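Local coordinates for protein aminofutalosine deaminase (Helicobacter pylori, PDB 7LKK) that deaminates aminofutalosine in the menaquinone pathway as a metal-dependent amidohydrolase, and probably also converts adenosine to inosine, at residues A[174-179]-A[212-217]. Sequence-based numbering, arbitrary orientation.
Sequences AKFKEL and KDSQSL. With EDO (1,2-ethanediol), chain H.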
loop_
_atom_site.group_PDB
_atom_site.type_symbol
_atom_site.label_atom_id
_atom_site.label_comp_id
_atom_site.label_asym_id
_atom_site.label_seq_id
_atom_site.Cartn_x
_atom_site.Cartn_y
_atom_site.Cartn_z
ATOM N N ALA A 174 0.012 -38.466 14.032
ATOM C CA ALA A 174 0.395 -39.278 12.890
ATOM C C ALA A 174 0.668 -38.418 11.669
ATOM O O ALA A 174 1.565 -38.721 10.872
ATOM C CB ALA A 174 -0.680 -40.326 12.592
ATOM N N LYS A 175 -0.089 -37.335 11.508
ATOM C CA LYS A 175 0.182 -36.424 10.400
ATOM C C LYS A 175 1.536 -35.740 10.568
ATOM O O LYS A 175 2.258 -35.523 9.587
ATOM C CB LYS A 175 -0.940 -35.389 10.280
ATOM C CG LYS A 175 -1.093 -34.801 8.891
ATOM C CD LYS A 175 -1.681 -35.817 7.926
ATOM C CE LYS A 175 -1.747 -35.267 6.507
ATOM N NZ LYS A 175 -2.991 -34.488 6.256
ATOM N N PHE A 176 1.903 -35.406 11.808
ATOM C CA PHE A 176 3.194 -34.773 12.050
ATOM C C PHE A 176 4.343 -35.734 11.779
ATOM O O PHE A 176 5.383 -35.326 11.250
ATOM C CB PHE A 176 3.261 -34.247 13.482
ATOM C CG PHE A 176 4.542 -33.530 13.804
ATOM C CD1 PHE A 176 4.901 -32.380 13.117
ATOM C CD2 PHE A 176 5.390 -34.008 14.791
ATOM C CE1 PHE A 176 6.082 -31.718 13.413
ATOM C CE2 PHE A 176 6.570 -33.352 15.088
ATOM C CZ PHE A 176 6.917 -32.205 14.399
ATOM N N LYS A 177 4.178 -37.013 12.134
ATOM C CA LYS A 177 5.186 -38.012 11.794
ATOM C C LYS A 177 5.383 -38.091 10.286
ATOM O O LYS A 177 6.505 -38.278 9.802
ATOM C CB LYS A 177 4.782 -39.374 12.361
ATOM C CG LYS A 177 5.590 -40.542 11.828
ATOM C CD LYS A 177 6.979 -40.574 12.440
ATOM C CE LYS A 177 7.564 -41.977 12.407
ATOM N NZ LYS A 177 8.835 -42.072 13.177
ATOM N N GLU A 178 4.295 -37.938 9.530
ATOM C CA GLU A 178 4.386 -37.902 8.075
ATOM C C GLU A 178 5.207 -36.706 7.611
ATOM O O GLU A 178 6.000 -36.812 6.669
ATOM C CB GLU A 178 2.976 -37.860 7.486
ATOM C CG GLU A 178 2.884 -37.840 5.976
ATOM C CD GLU A 178 1.444 -37.898 5.503
ATOM O OE1 GLU A 178 0.579 -38.332 6.295
ATOM O OE2 GLU A 178 1.173 -37.503 4.350
ATOM N N LEU A 179 5.035 -35.558 8.273
ATOM C CA LEU A 179 5.831 -34.378 7.946
ATOM C C LEU A 179 7.284 -34.561 8.365
ATOM O O LEU A 179 8.201 -34.164 7.636
ATOM C CB LEU A 179 5.231 -33.148 8.621
ATOM C CG LEU A 179 5.972 -31.823 8.419
ATOM C CD1 LEU A 179 6.079 -31.493 6.939
ATOM C CD2 LEU A 179 5.286 -30.702 9.184
ATOM N N LYS A 212 8.107 -30.088 22.088
ATOM C CA LYS A 212 9.269 -30.237 22.958
ATOM C C LYS A 212 9.947 -31.584 22.747
ATOM O O LYS A 212 11.179 -31.661 22.667
ATOM C CB LYS A 212 8.855 -30.075 24.419
ATOM C CG LYS A 212 8.351 -28.691 24.774
ATOM C CD LYS A 212 7.925 -28.619 26.228
ATOM C CE LYS A 212 7.411 -27.237 26.580
ATOM N NZ LYS A 212 7.037 -27.123 28.015
ATOM N N ASP A 213 9.158 -32.659 22.654
ATOM C CA ASP A 213 9.732 -33.987 22.462
ATOM C C ASP A 213 10.471 -34.097 21.136
ATOM O O ASP A 213 11.446 -34.849 21.031
ATOM C CB ASP A 213 8.637 -35.051 22.552
ATOM C CG ASP A 213 8.035 -35.151 23.939
ATOM O OD1 ASP A 213 8.641 -34.610 24.887
ATOM O OD2 ASP A 213 6.956 -35.770 24.084
ATOM N N SER A 214 10.032 -33.359 20.119
ATOM C CA SER A 214 10.645 -33.403 18.800
ATOM C C SER A 214 11.537 -32.198 18.529
ATOM O O SER A 214 12.041 -32.055 17.409
ATOM C CB SER A 214 9.570 -33.508 17.719
ATOM O OG SER A 214 8.738 -32.362 17.721
ATOM N N GLN A 215 11.743 -31.335 19.525
ATOM C CA GLN A 215 12.574 -30.137 19.391
ATOM C C GLN A 215 12.113 -29.277 18.215
ATOM O O GLN A 215 12.911 -28.811 17.397
ATOM C CB GLN A 215 14.053 -30.511 19.260
ATOM C CG GLN A 215 14.574 -31.381 20.398
ATOM C CD GLN A 215 16.033 -31.766 20.223
ATOM O OE1 GLN A 215 16.876 -31.442 21.059
ATOM N NE2 GLN A 215 16.336 -32.463 19.136
ATOM N N SER A 216 10.802 -29.066 18.139
ATOM C CA SER A 216 10.178 -28.332 17.049
ATOM C C SER A 216 9.855 -26.903 17.470
ATOM O O SER A 216 9.602 -26.620 18.644
ATOM C CB SER A 216 8.893 -29.028 16.588
ATOM O OG SER A 216 9.169 -30.274 15.973
ATOM N N LEU A 217 9.858 -26.001 16.491
ATOM C CA LEU A 217 9.397 -24.644 16.730
ATOM C C LEU A 217 7.877 -24.626 16.876
ATOM O O LEU A 217 7.176 -25.561 16.479
ATOM C CB LEU A 217 9.815 -23.715 15.587
ATOM C CG LEU A 217 11.210 -23.085 15.555
ATOM C CD1 LEU A 217 12.295 -24.023 16.061
ATOM C CD2 LEU A 217 11.526 -22.606 14.143
HETATM C C1 EDO H . 9.894 -25.727 22.495
HETATM O O1 EDO H . 9.937 -24.663 21.538
HETATM C C2 EDO H . 10.895 -26.805 22.100
HETATM O O2 EDO H . 10.418 -27.494 20.940
#
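F176 meets S214 and S216 through the far edge of its ring, and the 87 Å² buried between 174-179 and 212-217 comes from these three residues. Its CB points from helix 166-180 toward the second segment, and CG continues outward, anti to the backbone N (chi1 -178°), which carries the ring to the 212-217 turn. Contact begins at F176 CE2, which lies 3.6 Å from S214 OG and 4.0 Å from S214 CB. At the tip, F176 CZ approaches S216 OG to 3.4 Å. Both hydroxyl oxygens lie near the ring plane, at its edge, so the aromatic C-H rim rather than a pi face is presented to them. The same side chain also touches L157 of strand 152-159, A189 and L191 of strand 187-193, and L210 of helix 201-213.

These elements belong to the TIM barrel of the amidohydrolase family: helix 166-180 and helix 201-213 are successive outer helices, and the second segment turns from the latter into strand 218-222. Helix 201-213 ends in a Schellman motif with Q215 as the C-prime residue, identified by S216 N bonding to A211 O, by a weak bond of 3.2 Å from Q215 N to K212 O, and by the positive phi of Q215 (54°).

With chi1 at 63°, S214 OG is folded back over its own backbone, where it hydrogen-bonds L210 O and, weakly, A211 O. S216 OG lies 2.8 Å from S214 OG, and both oxygens stand at the edge of the F176 ring. The backbone of S216 is engaged separately: its O accepts a 2.6 Å hydrogen bond from O2 of an ethanediol, probably from the crystallisation liquor, which also bonds H270 N.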